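Local coordinates for protein chitinase (Chromobacterium violaceum, PDB 4TXG) that probably hydrolyses the glycosidic bonds of chitin as a family 18 glycoside hydrolase and is likely to bind the polysaccharide as well, at residues 147-159 and 629-641. Sequence-based numbering, arbitrary orientation.
Sequences QLANGSRRRIIGY and TSLLYNTFSQPPK. With CS (cesium ion), chain I.
R153 reaches over the C-terminal end of helix segment 629-636, which runs nearly antiparallel to strand segment 155-159, part of the first strand of the GH18 TIM barrel. R153 N donates to F636 O at 2.8 Å, almost straight (168°). Along the side chain, R153 CB lies 3.2 Å from F636 O, and R153 CG sits over the R154 guanidinium. A bend at chi3 (57°) turns the tip toward the chain leaving the helix: R153 NE meets P640 CG, and that ring carbon lies over one face of the R153 guanidinium, with F636 O over the opposite face. R153 NH1 and R153 NH2 both grip Q638 O end-on in the guanidinium plane, at 2.8 and 3.1 Å. R153 NH2 adds a weak bond to T635 O and a salt bridge to D593 of helix 582-594, whose carboxylate also pairs with R154 NE. R154 CG makes a CH-pi contact over the F636 ring, 3.6 Å from its centroid; the R154 guanidinium stands nearly perpendicular to that ring. Deeper in, I156 CD1 packs 3.6 Å from Y633 CA, at the tyrosine ring edge. Y633 OH donates to N150 O (2.7 Å) in the carbonyl plane.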
ATOM      1  N   GLN A 147     -18.146  -7.620  -4.646  1.00  8.90           N
ATOM      2  CA  GLN A 147     -19.380  -6.866  -4.820  1.00  9.73           C
ATOM      3  C   GLN A 147     -19.137  -5.453  -4.315  1.00 13.61           C
ATOM      4  O   GLN A 147     -19.005  -5.247  -3.105  1.00 12.42           O
ATOM      5  CB  GLN A 147     -20.532  -7.515  -4.057  1.00 11.12           C
ATOM      6  CG  GLN A 147     -20.801  -8.965  -4.439  1.00 10.47           C
ATOM      7  CD  GLN A 147     -21.950  -9.545  -3.636  1.00 16.37           C
ATOM      8  OE1 GLN A 147     -23.002  -8.916  -3.498  1.00 17.54           O
ATOM      9  NE2 GLN A 147     -21.749 -10.731  -3.078  1.00 16.01           N
ATOM     10  N   LEU A 148     -19.062  -4.487  -5.226  1.00 10.12           N
ATOM     11  CA  LEU A 148     -18.671  -3.128  -4.847  1.00  7.75           C
ATOM     12  C   LEU A 148     -19.849  -2.160  -4.747  1.00  8.00           C
ATOM     13  O   LEU A 148     -20.806  -2.237  -5.518  1.00 12.56           O
ATOM     14  CB  LEU A 148     -17.634  -2.573  -5.836  1.00  8.49           C
ATOM     15  CG  LEU A 148     -16.245  -3.214  -5.853  1.00  8.57           C
ATOM     16  CD1 LEU A 148     -15.367  -2.526  -6.895  1.00  9.51           C
ATOM     17  CD2 LEU A 148     -15.542  -3.168  -4.471  1.00  7.88           C
ATOM     18  N   ALA A 149     -19.757  -1.254  -3.778  1.00  7.79           N
ATOM     19  CA  ALA A 149     -20.785  -0.260  -3.529  1.00 11.30           C
ATOM     20  C   ALA A 149     -20.967   0.710  -4.697  1.00 10.96           C
ATOM     21  O   ALA A 149     -20.067   0.902  -5.514  1.00  9.61           O
ATOM     22  CB  ALA A 149     -20.452   0.516  -2.253  1.00 12.51           C
ATOM     23  N   ASN A 150     -22.156   1.305  -4.756  1.00  8.69           N
ATOM     24  CA  ASN A 150     -22.427   2.450  -5.619  1.00 12.97           C
ATOM     25  C   ASN A 150     -22.185   2.191  -7.113  1.00 11.64           C
ATOM     26  O   ASN A 150     -21.964   3.120  -7.892  1.00 11.88           O
ATOM     27  CB  ASN A 150     -21.598   3.645  -5.122  1.00 13.15           C
ATOM     28  CG  ASN A 150     -22.060   4.142  -3.755  1.00 13.26           C
ATOM     29  OD1 ASN A 150     -23.252   4.338  -3.542  1.00 11.69           O
ATOM     30  ND2 ASN A 150     -21.123   4.321  -2.819  1.00  9.47           N
ATOM     31  N   GLY A 151     -22.273   0.930  -7.519  1.00  9.70           N
ATOM     32  CA  GLY A 151     -22.166   0.586  -8.929  1.00 10.22           C
ATOM     33  C   GLY A 151     -20.794   0.805  -9.540  1.00 11.31           C
ATOM     34  O   GLY A 151     -20.673   0.925 -10.757  1.00 11.61           O
ATOM     35  N   SER A 152     -19.758   0.850  -8.708  1.00 10.05           N
ATOM     36  CA  SER A 152     -18.418   1.107  -9.214  1.00  8.69           C
ATOM     37  C   SER A 152     -17.737  -0.157  -9.744  1.00 10.59           C
ATOM     38  O   SER A 152     -17.902  -1.242  -9.195  1.00 11.22           O
ATOM     39  CB  SER A 152     -17.546   1.737  -8.124  1.00  9.71           C
ATOM     40  OG  SER A 152     -16.269   2.082  -8.669  1.00  8.62           O
ATOM     41  N   ARG A 153     -16.988   0.004 -10.830  1.00  8.78           N
ATOM     42  CA  ARG A 153     -16.143  -1.039 -11.408  1.00  8.75           C
ATOM     43  C   ARG A 153     -14.830  -1.223 -10.636  1.00  9.56           C
ATOM     44  O   ARG A 153     -14.184  -2.267 -10.725  1.00  9.36           O
ATOM     45  CB  ARG A 153     -15.853  -0.681 -12.873  1.00  9.20           C
ATOM     46  CG  ARG A 153     -14.893  -1.603 -13.636  1.00  9.28           C
ATOM     47  CD  ARG A 153     -14.851  -1.235 -15.128  1.00 11.07           C
ATOM     48  NE  ARG A 153     -14.465   0.160 -15.371  1.00 10.92           N
ATOM     49  CZ  ARG A 153     -15.316   1.154 -15.607  1.00 13.89           C
ATOM     50  NH1 ARG A 153     -16.622   0.924 -15.638  1.00 12.56           N
ATOM     51  NH2 ARG A 153     -14.861   2.386 -15.817  1.00 10.43           N
ATOM     52  N   ARG A 154     -14.437  -0.189  -9.897  1.00  8.02           N
ATOM     53  CA  ARG A 154     -13.158  -0.175  -9.187  1.00  8.51           C
ATOM     54  C   ARG A 154     -13.348   0.152  -7.722  1.00  9.54           C
ATOM     55  O   ARG A 154     -14.248   0.913  -7.373  1.00  7.71           O
ATOM     56  CB  ARG A 154     -12.208   0.870  -9.786  1.00  7.76           C
ATOM     57  CG  ARG A 154     -11.994   0.745 -11.278  1.00  8.17           C
ATOM     58  CD  ARG A 154     -11.107  -0.443 -11.648  1.00  9.06           C
ATOM     59  NE  ARG A 154     -11.175  -0.662 -13.094  1.00  8.61           N
ATOM     60  CZ  ARG A 154     -11.092  -1.850 -13.677  1.00  8.76           C
ATOM     61  NH1 ARG A 154     -10.877  -2.947 -12.938  1.00 10.17           N
ATOM     62  NH2 ARG A 154     -11.221  -1.937 -14.993  1.00  9.26           N
ATOM     63  N   ARG A 155     -12.480  -0.373  -6.863  1.00  7.94           N
ATOM     64  CA  ARG A 155     -12.481   0.097  -5.486  1.00  6.75           C
ATOM     65  C   ARG A 155     -12.094   1.570  -5.470  1.00  7.24           C
ATOM     66  O   ARG A 155     -11.266   2.012  -6.263  1.00  6.90           O
ATOM     67  CB  ARG A 155     -11.524  -0.708  -4.619  1.00  6.91           C
ATOM     68  CG  ARG A 155     -11.862  -2.183  -4.549  1.00  7.03           C
ATOM     69  CD  ARG A 155     -11.084  -2.869  -3.438  1.00  6.95           C
ATOM     70  NE  ARG A 155     -11.272  -4.313  -3.501  1.00  6.80           N
ATOM     71  CZ  ARG A 155     -10.528  -5.112  -4.252  1.00  8.90           C
ATOM     72  NH1 ARG A 155      -9.542  -4.592  -4.978  1.00  6.54           N
ATOM     73  NH2 ARG A 155     -10.764  -6.425  -4.269  1.00  6.68           N
ATOM     74  N   ILE A 156     -12.730   2.316  -4.576  1.00  7.44           N
ATOM     75  CA  ILE A 156     -12.418   3.710  -4.329  1.00  6.78           C
ATOM     76  C   ILE A 156     -12.331   3.818  -2.818  1.00  6.98           C
ATOM     77  O   ILE A 156     -13.346   3.849  -2.117  1.00  8.60           O
ATOM     78  CB  ILE A 156     -13.480   4.665  -4.911  1.00  9.15           C
ATOM     79  CG1 ILE A 156     -13.586   4.472  -6.424  1.00  7.40           C
ATOM     80  CG2 ILE A 156     -13.147   6.121  -4.563  1.00  8.86           C
ATOM     81  CD1 ILE A 156     -14.745   5.251  -7.061  1.00  9.45           C
ATOM     82  N   ILE A 157     -11.102   3.802  -2.325  1.00  7.62           N
ATOM     83  CA  ILE A 157     -10.843   3.635  -0.900  1.00  7.48           C
ATOM     84  C   ILE A 157     -10.293   4.915  -0.303  1.00  6.29           C
ATOM     85  O   ILE A 157      -9.203   5.347  -0.655  1.00  9.25           O
ATOM     86  CB  ILE A 157      -9.839   2.499  -0.662  1.00  8.95           C
ATOM     87  CG1 ILE A 157     -10.341   1.206  -1.311  1.00  8.67           C
ATOM     88  CG2 ILE A 157      -9.575   2.295   0.820  1.00  9.69           C
ATOM     89  CD1 ILE A 157      -9.205   0.358  -1.886  1.00 17.21           C
ATOM     90  N   GLY A 158     -11.046   5.521   0.607  1.00  8.37           N
ATOM     91  CA  GLY A 158     -10.609   6.773   1.198  1.00 10.36           C
ATOM     92  C   GLY A 158     -10.163   6.596   2.633  1.00 10.28           C
ATOM     93  O   GLY A 158     -10.862   5.961   3.428  1.00  8.48           O
ATOM     94  N   TYR A 159      -8.987   7.130   2.961  1.00  8.90           N
ATOM     95  CA  TYR A 159      -8.556   7.200   4.348  1.00  8.92           C
ATOM     96  C   TYR A 159      -9.204   8.380   5.051  1.00  9.29           C
ATOM     97  O   TYR A 159      -9.132   9.516   4.575  1.00 10.24           O
ATOM     98  CB  TYR A 159      -7.041   7.322   4.449  1.00  7.59           C
ATOM     99  CG  TYR A 159      -6.337   5.995   4.424  1.00  9.64           C
ATOM    100  CD1 TYR A 159      -6.146   5.272   5.591  1.00  9.99           C
ATOM    101  CD2 TYR A 159      -5.841   5.474   3.236  1.00 15.00           C
ATOM    102  CE1 TYR A 159      -5.499   4.056   5.575  1.00 14.43           C
ATOM    103  CE2 TYR A 159      -5.184   4.261   3.211  1.00 19.55           C
ATOM    104  CZ  TYR A 159      -5.016   3.554   4.386  1.00 20.26           C
ATOM    105  OH  TYR A 159      -4.368   2.335   4.362  1.00 23.85           O
ATOM    106  N   THR A 629     -12.355  12.783  -5.849  1.00  7.81           N
ATOM    107  CA  THR A 629     -13.117  11.563  -5.628  1.00  7.56           C
ATOM    108  C   THR A 629     -14.292  11.480  -6.604  1.00  9.92           C
ATOM    109  O   THR A 629     -14.630  10.400  -7.085  1.00 10.61           O
ATOM    110  CB  THR A 629     -13.600  11.483  -4.176  1.00 11.35           C
ATOM    111  OG1 THR A 629     -12.453  11.368  -3.322  1.00 10.14           O
ATOM    112  CG2 THR A 629     -14.493  10.273  -3.965  1.00 11.63           C
ATOM    113  N   SER A 630     -14.899  12.625  -6.917  1.00 10.37           N
ATOM    114  CA  SER A 630     -16.004  12.645  -7.870  1.00 10.44           C
ATOM    115  C   SER A 630     -15.532  12.264  -9.270  1.00 12.99           C
ATOM    116  O   SER A 630     -16.241  11.580 -10.018  1.00 10.26           O
ATOM    117  CB  SER A 630     -16.678  14.020  -7.901  1.00 12.92           C
ATOM    118  OG  SER A 630     -17.350  14.276  -6.676  1.00 14.85           O
ATOM    119  N   LEU A 631     -14.336  12.719  -9.625  1.00 10.81           N
ATOM    120  CA  LEU A 631     -13.755  12.364 -10.915  1.00 11.07           C
ATOM    121  C   LEU A 631     -13.484  10.868 -10.974  1.00  8.92           C
ATOM    122  O   LEU A 631     -13.799  10.219 -11.972  1.00 10.48           O
ATOM    123  CB  LEU A 631     -12.466  13.147 -11.171  1.00 13.23           C
ATOM    124  CG  LEU A 631     -11.671  12.787 -12.433  1.00 13.04           C
ATOM    125  CD1 LEU A 631     -12.503  12.968 -13.693  1.00 14.85           C
ATOM    126  CD2 LEU A 631     -10.395  13.639 -12.498  1.00 14.76           C
ATOM    127  N   LEU A 632     -12.902  10.320  -9.909  1.00  7.63           N
ATOM    128  CA  LEU A 632     -12.665   8.877  -9.850  1.00  9.15           C
ATOM    129  C   LEU A 632     -13.982   8.095  -9.969  1.00  9.32           C
ATOM    130  O   LEU A 632     -14.100   7.153 -10.761  1.00  8.66           O
ATOM    131  CB  LEU A 632     -11.950   8.500  -8.547  1.00  9.33           C
ATOM    132  CG  LEU A 632     -10.483   8.895  -8.424  1.00  9.94           C
ATOM    133  CD1 LEU A 632      -9.999   8.669  -6.997  1.00 11.71           C
ATOM    134  CD2 LEU A 632      -9.634   8.117  -9.417  1.00 12.57           C
ATOM    135  N   TYR A 633     -14.968   8.486  -9.171  1.00  7.91           N
ATOM    136  CA  TYR A 633     -16.249   7.795  -9.176  1.00  8.62           C
ATOM    137  C   TYR A 633     -16.972   7.898 -10.519  1.00  9.35           C
ATOM    138  O   TYR A 633     -17.529   6.913 -11.013  1.00 10.57           O
ATOM    139  CB  TYR A 633     -17.164   8.323  -8.064  1.00  8.58           C
ATOM    140  CG  TYR A 633     -18.510   7.656  -8.118  1.00 11.25           C
ATOM    141  CD1 TYR A 633     -18.651   6.321  -7.761  1.00  9.54           C
ATOM    142  CD2 TYR A 633     -19.628   8.337  -8.582  1.00 11.38           C
ATOM    143  CE1 TYR A 633     -19.870   5.687  -7.846  1.00 12.57           C
ATOM    144  CE2 TYR A 633     -20.854   7.712  -8.673  1.00 12.24           C
ATOM    145  CZ  TYR A 633     -20.971   6.389  -8.299  1.00 10.26           C
ATOM    146  OH  TYR A 633     -22.191   5.758  -8.388  1.00 11.03           O
ATOM    147  N   ASN A 634     -16.983   9.090 -11.107  1.00  9.62           N
ATOM    148  CA  ASN A 634     -17.665   9.275 -12.388  1.00 10.89           C
ATOM    149  C   ASN A 634     -16.996   8.464 -13.495  1.00 10.92           C
ATOM    150  O   ASN A 634     -17.656   7.971 -14.406  1.00 14.71           O
ATOM    151  CB  ASN A 634     -17.706  10.758 -12.766  1.00 13.23           C
ATOM    152  CG  ASN A 634     -18.695  11.546 -11.920  1.00 21.32           C
ATOM    153  OD1 ASN A 634     -19.716  11.008 -11.478  1.00 20.55           O
ATOM    154  ND2 ASN A 634     -18.398  12.823 -11.690  1.00 25.64           N
ATOM    155  N   THR A 635     -15.682   8.325 -13.401  1.00  9.53           N
ATOM    156  CA  THR A 635     -14.931   7.528 -14.358  1.00 11.22           C
ATOM    157  C   THR A 635     -15.211   6.036 -14.176  1.00 10.87           C
ATOM    158  O   THR A 635     -15.442   5.319 -15.147  1.00 11.69           O
ATOM    159  CB  THR A 635     -13.427   7.793 -14.218  1.00 12.59           C
ATOM    160  OG1 THR A 635     -13.177   9.194 -14.403  1.00 12.08           O
ATOM    161  CG2 THR A 635     -12.636   6.989 -15.243  1.00 12.92           C
ATOM    162  N   PHE A 636     -15.219   5.573 -12.927  1.00  9.51           N
ATOM    163  CA  PHE A 636     -15.296   4.135 -12.656  1.00  8.19           C
ATOM    164  C   PHE A 636     -16.721   3.560 -12.530  1.00  9.38           C
ATOM    165  O   PHE A 636     -16.878   2.342 -12.409  1.00 10.07           O
ATOM    166  CB  PHE A 636     -14.512   3.816 -11.373  1.00  8.04           C
ATOM    167  CG  PHE A 636     -13.030   4.088 -11.473  1.00  7.76           C
ATOM    168  CD1 PHE A 636     -12.374   4.039 -12.700  1.00  8.80           C
ATOM    169  CD2 PHE A 636     -12.288   4.359 -10.322  1.00  9.57           C
ATOM    170  CE1 PHE A 636     -11.008   4.273 -12.788  1.00  8.99           C
ATOM    171  CE2 PHE A 636     -10.924   4.600 -10.395  1.00  8.31           C
ATOM    172  CZ  PHE A 636     -10.274   4.554 -11.637  1.00  7.60           C
ATOM    173  N   SER A 637     -17.752   4.408 -12.555  1.00  9.71           N
ATOM    174  CA  SER A 637     -19.139   3.931 -12.455  1.00 10.14           C
ATOM    175  C   SER A 637     -19.885   4.020 -13.793  1.00 10.73           C
ATOM    176  O   SER A 637     -21.092   3.727 -13.885  1.00 17.12           O
ATOM    177  CB  SER A 637     -19.905   4.719 -11.387  1.00 11.55           C
ATOM    178  OG  SER A 637     -20.014   6.086 -11.757  1.00 12.49           O
ATOM    179  N   GLN A 638     -19.154   4.433 -14.823  1.00 14.77           N
ATOM    180  CA  GLN A 638     -19.667   4.499 -16.191  1.00 17.82           C
ATOM    181  C   GLN A 638     -18.748   3.664 -17.088  1.00 13.57           C
ATOM    182  O   GLN A 638     -17.643   3.343 -16.683  1.00 12.07           O
ATOM    183  CB  GLN A 638     -19.737   5.954 -16.667  1.00 23.66           C
ATOM    184  CG  GLN A 638     -20.712   6.824 -15.865  1.00 28.54           C
ATOM    185  CD  GLN A 638     -22.165   6.360 -15.980  1.00 38.31           C
ATOM    186  OE1 GLN A 638     -22.556   5.724 -16.960  1.00 38.24           O
ATOM    187  NE2 GLN A 638     -22.969   6.679 -14.969  1.00 41.60           N
ATOM    188  N   PRO A 639     -19.210   3.289 -18.293  1.00 14.33           N
ATOM    189  CA  PRO A 639     -18.344   2.464 -19.151  1.00 13.41           C
ATOM    190  C   PRO A 639     -16.963   3.084 -19.387  1.00 14.85           C
ATOM    191  O   PRO A 639     -16.847   4.313 -19.448  1.00 15.44           O
ATOM    192  CB  PRO A 639     -19.134   2.383 -20.454  1.00 16.98           C
ATOM    193  CG  PRO A 639     -20.566   2.464 -20.005  1.00 17.87           C
ATOM    194  CD  PRO A 639     -20.559   3.448 -18.862  1.00 16.19           C
ATOM    195  N   PRO A 640     -15.930   2.240 -19.502  1.00 12.78           N
ATOM    196  CA  PRO A 640     -14.555   2.695 -19.745  1.00 15.37           C
ATOM    197  C   PRO A 640     -14.466   3.530 -21.016  1.00 14.81           C
ATOM    198  O   PRO A 640     -15.139   3.199 -21.984  1.00 16.30           O
ATOM    199  CB  PRO A 640     -13.769   1.391 -19.907  1.00 16.14           C
ATOM    200  CG  PRO A 640     -14.622   0.331 -19.314  1.00 18.68           C
ATOM    201  CD  PRO A 640     -16.035   0.772 -19.476  1.00 16.01           C
ATOM    202  N   LYS A 641     -13.660   4.589 -21.002  1.00 17.52           N
ATOM    203  CA  LYS A 641     -13.418   5.404 -22.197  1.00 20.00           C
ATOM    204  C   LYS A 641     -12.776   4.601 -23.319  1.00 17.12           C
ATOM    205  O   LYS A 641     -13.079   4.798 -24.497  1.00 21.73           O
ATOM    206  CB  LYS A 641     -12.515   6.590 -21.858  1.00 24.92           C
ATOM    207  CG  LYS A 641     -13.176   7.664 -21.023  1.00 29.82           C
ATOM    208  CD  LYS A 641     -12.165   8.694 -20.553  1.00 28.27           C
ATOM    209  CE  LYS A 641     -12.701   9.486 -19.376  1.00 31.51           C
ATOM    210  NZ  LYS A 641     -13.859  10.316 -19.784  1.00 34.42           N
TER
HETATM  211 CS    CS I 808     -14.712   2.799 -26.503  1.00 88.95          CS
HETATM  212  O   HOH W   1     -16.881   4.304 -24.266  1.00 48.27           O